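Local structure of C alpha-dehydrogenase (Sphingobium sp. SYK-6, 4YAC) at residues Asp64-Asp76 with Asn117-Arg129. The protein is an NAD-dependent dehydrogenase of the short-chain dehydrogenase/reductase family, taking part in the lignin beta-aryl ether cleavage pathway of Sphingobium. Numbering follows the deposited sequence.
With NAI (1,4-dihydronicotinamide adenine dinucleotide), chain B.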
# COMPACT_ATOMS: atom_id res chain seq x y z
N ASP A 64 -7.77 8.80 -20.77
CA ASP A 64 -8.22 8.32 -19.47
C ASP A 64 -7.36 7.12 -19.09
O ASP A 64 -7.44 6.07 -19.72
CB ASP A 64 -9.71 7.94 -19.51
CG ASP A 64 -10.25 7.50 -18.16
OD1 ASP A 64 -9.46 7.31 -17.21
OD2 ASP A 64 -11.48 7.32 -18.05
N LEU A 65 -6.52 7.28 -18.08
CA LEU A 65 -5.54 6.26 -17.71
C LEU A 65 -6.19 4.97 -17.23
O LEU A 65 -5.53 3.93 -17.18
CB LEU A 65 -4.61 6.80 -16.61
CG LEU A 65 -3.89 8.10 -16.96
CD1 LEU A 65 -3.33 8.73 -15.71
CD2 LEU A 65 -2.80 7.86 -17.99
N THR A 66 -7.46 5.04 -16.86
CA THR A 66 -8.18 3.86 -16.39
C THR A 66 -8.67 3.00 -17.56
O THR A 66 -9.17 1.90 -17.36
CB THR A 66 -9.39 4.25 -15.50
OG1 THR A 66 -10.42 4.86 -16.29
CG2 THR A 66 -8.96 5.20 -14.39
N ASP A 67 -8.51 3.52 -18.78
CA ASP A 67 -8.92 2.82 -20.00
C ASP A 67 -7.71 2.12 -20.62
O ASP A 67 -6.90 2.76 -21.29
CB ASP A 67 -9.54 3.81 -20.99
CG ASP A 67 -10.15 3.14 -22.22
OD1 ASP A 67 -9.66 2.08 -22.65
OD2 ASP A 67 -11.13 3.70 -22.76
N ARG A 68 -7.60 0.81 -20.41
CA ARG A 68 -6.41 0.06 -20.79
C ARG A 68 -6.20 0.06 -22.29
O ARG A 68 -5.06 0.21 -22.77
CB ARG A 68 -6.52 -1.38 -20.26
CG ARG A 68 -6.31 -1.47 -18.75
CD ARG A 68 -6.80 -2.77 -18.17
NE ARG A 68 -6.50 -2.85 -16.74
CZ ARG A 68 -6.98 -3.78 -15.93
NH1 ARG A 68 -7.80 -4.72 -16.39
NH2 ARG A 68 -6.65 -3.78 -14.65
N ALA A 69 -7.28 -0.09 -23.05
CA ALA A 69 -7.18 -0.12 -24.50
C ALA A 69 -6.67 1.22 -25.02
O ALA A 69 -5.78 1.28 -25.88
CB ALA A 69 -8.53 -0.45 -25.12
N ALA A 70 -7.23 2.30 -24.49
CA ALA A 70 -6.83 3.64 -24.90
C ALA A 70 -5.40 3.93 -24.48
O ALA A 70 -4.68 4.64 -25.18
CB ALA A 70 -7.77 4.68 -24.32
N TYR A 71 -4.98 3.38 -23.34
CA TYR A 71 -3.61 3.60 -22.87
C TYR A 71 -2.63 3.01 -23.89
O TYR A 71 -1.66 3.66 -24.28
CB TYR A 71 -3.40 2.98 -21.48
CG TYR A 71 -2.37 3.69 -20.64
CD1 TYR A 71 -1.16 4.10 -21.18
CD2 TYR A 71 -2.61 3.96 -19.30
CE1 TYR A 71 -0.21 4.75 -20.41
CE2 TYR A 71 -1.66 4.61 -18.51
CZ TYR A 71 -0.47 5.01 -19.08
OH TYR A 71 0.47 5.65 -18.31
N ALA A 72 -2.91 1.79 -24.33
CA ALA A 72 -2.05 1.14 -25.31
C ALA A 72 -2.00 1.94 -26.60
O ALA A 72 -0.95 2.08 -27.22
CB ALA A 72 -2.54 -0.26 -25.58
N ALA A 73 -3.15 2.48 -27.00
CA ALA A 73 -3.23 3.29 -28.21
C ALA A 73 -2.43 4.57 -28.06
O ALA A 73 -1.77 5.02 -29.00
CB ALA A 73 -4.68 3.61 -28.54
N ALA A 74 -2.47 5.16 -26.86
CA ALA A 74 -1.77 6.41 -26.60
C ALA A 74 -0.26 6.21 -26.62
O ALA A 74 0.48 7.08 -27.08
CB ALA A 74 -2.20 6.99 -25.26
N VAL A 75 0.20 5.07 -26.12
CA VAL A 75 1.62 4.78 -26.14
C VAL A 75 2.06 4.46 -27.57
O VAL A 75 3.15 4.84 -27.99
CB VAL A 75 1.98 3.62 -25.19
CG1 VAL A 75 3.43 3.21 -25.35
CG2 VAL A 75 1.73 4.04 -23.75
N ASP A 76 1.21 3.76 -28.33
CA ASP A 76 1.48 3.56 -29.76
C ASP A 76 1.70 4.90 -30.44
O ASP A 76 2.64 5.07 -31.22
CB ASP A 76 0.31 2.85 -30.44
CG ASP A 76 0.28 1.36 -30.18
OD1 ASP A 76 1.10 0.85 -29.38
OD2 ASP A 76 -0.59 0.71 -30.78
N ASN A 117 -4.95 1.72 -10.33
CA ASN A 117 -5.05 1.09 -11.64
C ASN A 117 -4.43 1.94 -12.74
O ASN A 117 -3.87 1.40 -13.68
CB ASN A 117 -6.51 0.77 -12.00
CG ASN A 117 -7.00 -0.51 -11.35
OD1 ASN A 117 -6.24 -1.44 -11.11
ND2 ASN A 117 -8.30 -0.56 -11.07
N GLY A 118 -4.53 3.26 -12.64
CA GLY A 118 -3.93 4.13 -13.65
C GLY A 118 -2.42 3.94 -13.72
O GLY A 118 -1.83 3.97 -14.81
N VAL A 119 -1.80 3.75 -12.56
CA VAL A 119 -0.36 3.52 -12.48
C VAL A 119 -0.03 2.11 -12.96
O VAL A 119 0.92 1.92 -13.74
CB VAL A 119 0.16 3.72 -11.04
CG1 VAL A 119 1.65 3.39 -10.95
CG2 VAL A 119 -0.09 5.14 -10.58
N ILE A 120 -0.79 1.12 -12.50
CA ILE A 120 -0.62 -0.25 -12.97
C ILE A 120 -0.74 -0.31 -14.49
O ILE A 120 0.07 -0.95 -15.17
CB ILE A 120 -1.66 -1.21 -12.34
CG1 ILE A 120 -1.41 -1.36 -10.85
CG2 ILE A 120 -1.61 -2.59 -13.01
CD1 ILE A 120 -2.55 -2.02 -10.11
N ASN A 121 -1.76 0.36 -15.02
CA ASN A 121 -2.02 0.34 -16.45
C ASN A 121 -0.84 0.90 -17.25
O ASN A 121 -0.47 0.35 -18.29
CB ASN A 121 -3.29 1.11 -16.78
CG ASN A 121 -4.55 0.41 -16.31
OD1 ASN A 121 -4.53 -0.77 -15.96
ND2 ASN A 121 -5.66 1.14 -16.30
N GLY A 122 -0.26 1.99 -16.77
CA GLY A 122 0.90 2.57 -17.45
C GLY A 122 2.10 1.65 -17.38
O GLY A 122 2.76 1.40 -18.39
N VAL A 123 2.37 1.14 -16.18
CA VAL A 123 3.51 0.24 -15.97
C VAL A 123 3.39 -1.00 -16.86
O VAL A 123 4.35 -1.40 -17.50
CB VAL A 123 3.62 -0.16 -14.47
CG1 VAL A 123 4.53 -1.36 -14.28
CG2 VAL A 123 4.14 1.02 -13.66
N MET A 124 2.21 -1.59 -16.93
CA MET A 124 2.04 -2.82 -17.69
C MET A 124 1.98 -2.57 -19.20
O MET A 124 2.19 -3.49 -19.98
CB MET A 124 0.79 -3.57 -17.24
CG MET A 124 0.83 -4.03 -15.79
SD MET A 124 2.36 -4.88 -15.32
CE MET A 124 2.42 -6.17 -16.55
N THR A 125 1.68 -1.34 -19.60
CA THR A 125 1.63 -1.01 -21.02
C THR A 125 3.04 -0.72 -21.54
O THR A 125 3.40 -1.15 -22.64
CB THR A 125 0.72 0.21 -21.31
OG1 THR A 125 -0.62 -0.10 -20.92
CG2 THR A 125 0.72 0.56 -22.79
N VAL A 126 3.83 -0.01 -20.74
CA VAL A 126 5.13 0.50 -21.20
C VAL A 126 6.32 -0.39 -20.82
O VAL A 126 7.21 -0.60 -21.63
CB VAL A 126 5.37 1.92 -20.64
CG1 VAL A 126 6.79 2.40 -20.91
CG2 VAL A 126 4.36 2.89 -21.22
N MET A 127 6.34 -0.90 -19.59
CA MET A 127 7.52 -1.60 -19.10
C MET A 127 7.86 -2.86 -19.92
O MET A 127 9.04 -3.12 -20.18
CB MET A 127 7.32 -1.94 -17.61
CG MET A 127 8.35 -2.86 -17.00
SD MET A 127 7.75 -4.55 -16.94
CE MET A 127 6.33 -4.43 -15.84
N PRO A 128 6.85 -3.63 -20.35
CA PRO A 128 7.17 -4.76 -21.23
C PRO A 128 7.77 -4.35 -22.58
O PRO A 128 8.54 -5.11 -23.17
CB PRO A 128 5.82 -5.45 -21.42
CG PRO A 128 5.06 -5.11 -20.19
CD PRO A 128 5.45 -3.70 -19.87
N ARG A 129 7.41 -3.16 -23.07
CA ARG A 129 7.99 -2.65 -24.30
C ARG A 129 9.45 -2.25 -24.08
O ARG A 129 10.30 -2.48 -24.94
CB ARG A 129 7.19 -1.45 -24.82
CG ARG A 129 5.71 -1.73 -25.01
CD ARG A 129 5.01 -0.53 -25.64
NE ARG A 129 3.56 -0.70 -25.70
CZ ARG A 129 2.78 -0.15 -26.63
NH1 ARG A 129 3.29 0.60 -27.60
NH2 ARG A 129 1.47 -0.36 -26.59
PA NAI B . -4.15 18.62 -10.64
O1A NAI B . -5.65 18.74 -10.61
O2A NAI B . -3.53 20.03 -10.71
O5B NAI B . -3.70 17.78 -11.89
C5B NAI B . -4.20 16.50 -12.06
C4B NAI B . -4.24 16.18 -13.50
O4B NAI B . -4.47 14.73 -13.64
C3B NAI B . -5.34 16.86 -14.17
O3B NAI B . -4.89 17.47 -15.37
C2B NAI B . -6.33 15.85 -14.43
O2B NAI B . -7.12 16.17 -15.59
C1B NAI B . -5.56 14.64 -14.61
N9A NAI B . -6.32 13.44 -14.44
C8A NAI B . -7.21 13.13 -13.46
N7A NAI B . -7.73 11.90 -13.67
C5A NAI B . -7.18 11.38 -14.81
C6A NAI B . -7.30 10.20 -15.53
N6A NAI B . -8.19 9.15 -15.12
N1A NAI B . -6.57 10.03 -16.67
C2A NAI B . -5.73 10.98 -17.12
N3A NAI B . -5.58 12.13 -16.44
C4A NAI B . -6.28 12.36 -15.31
O3 NAI B . -3.65 17.89 -9.37
PN NAI B . -2.19 18.14 -8.75
O1N NAI B . -2.10 19.58 -8.26
O2N NAI B . -1.96 17.14 -7.53
O5D NAI B . -1.11 17.89 -9.83
O HOH W 1 -8.40 0.40 -15.16
O HOH W 2 -4.80 -2.06 -13.43
O HOH W 3 -2.90 -1.34 -21.90
O HOH W 4 0.19 5.57 -15.63
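Asn121 reaches from helix 105-133 into the turn ahead of helix 68-81, and both ends of its amide are spoken for. Asn121 ND2 donates almost straight to Leu65 O (2.9 Å, 178°), on a lone pair in the carbonyl plane, and also to a water held by Thr66 O. Asn121 OD1 takes the NE-H of Arg68 at 3.0 Å from NE, in the guanidinium plane but tilted from the amide plane, the two planes being steeply turned against each other. A second water joins Asn121 OD1, Asn117 OD1 and Arg68 NH2, while the charge of Arg68 is met by Asp109 of the second subunit. The residue whose carbonyl Asn121 holds also reads the cofactor: Leu65 N donates to N1A of the NADH adenine, whose N6A gives a hydrogen to Asp64 OD1.

Farther along, Tyr71 is a knob among Gly118, Asn121, Gly122 and Thr125. With CG anti to its backbone N (chi1 -151°), the ring runs across to Gly122, bringing Tyr71 OH to 3.2 Å from Gly122 CA. That hydroxyl donates to a water which in turn donates to Gly118 O. Thr125 OG1 gives its own hydrogen to Asn121 O (2.7 Å) and accepts from a water bound to Arg68 O. Val75 CG2 meets Thr125 CG2 and Val126 CG2, and CG1 packs over one face of the Arg129 guanidinium. NH1 and NH2 of Arg129 both grip Asp76 OD1 (2.8 Å from NH1); Glu79 is a second partner for NH1.

Segments 68-76 and 117-129, crossing at -42°, lie side by side on the Rossmann-fold sheet, Tyr71 and Val126 resting on Leu88 of strand 87-90, Val75 on Phe10 of strand 8-12.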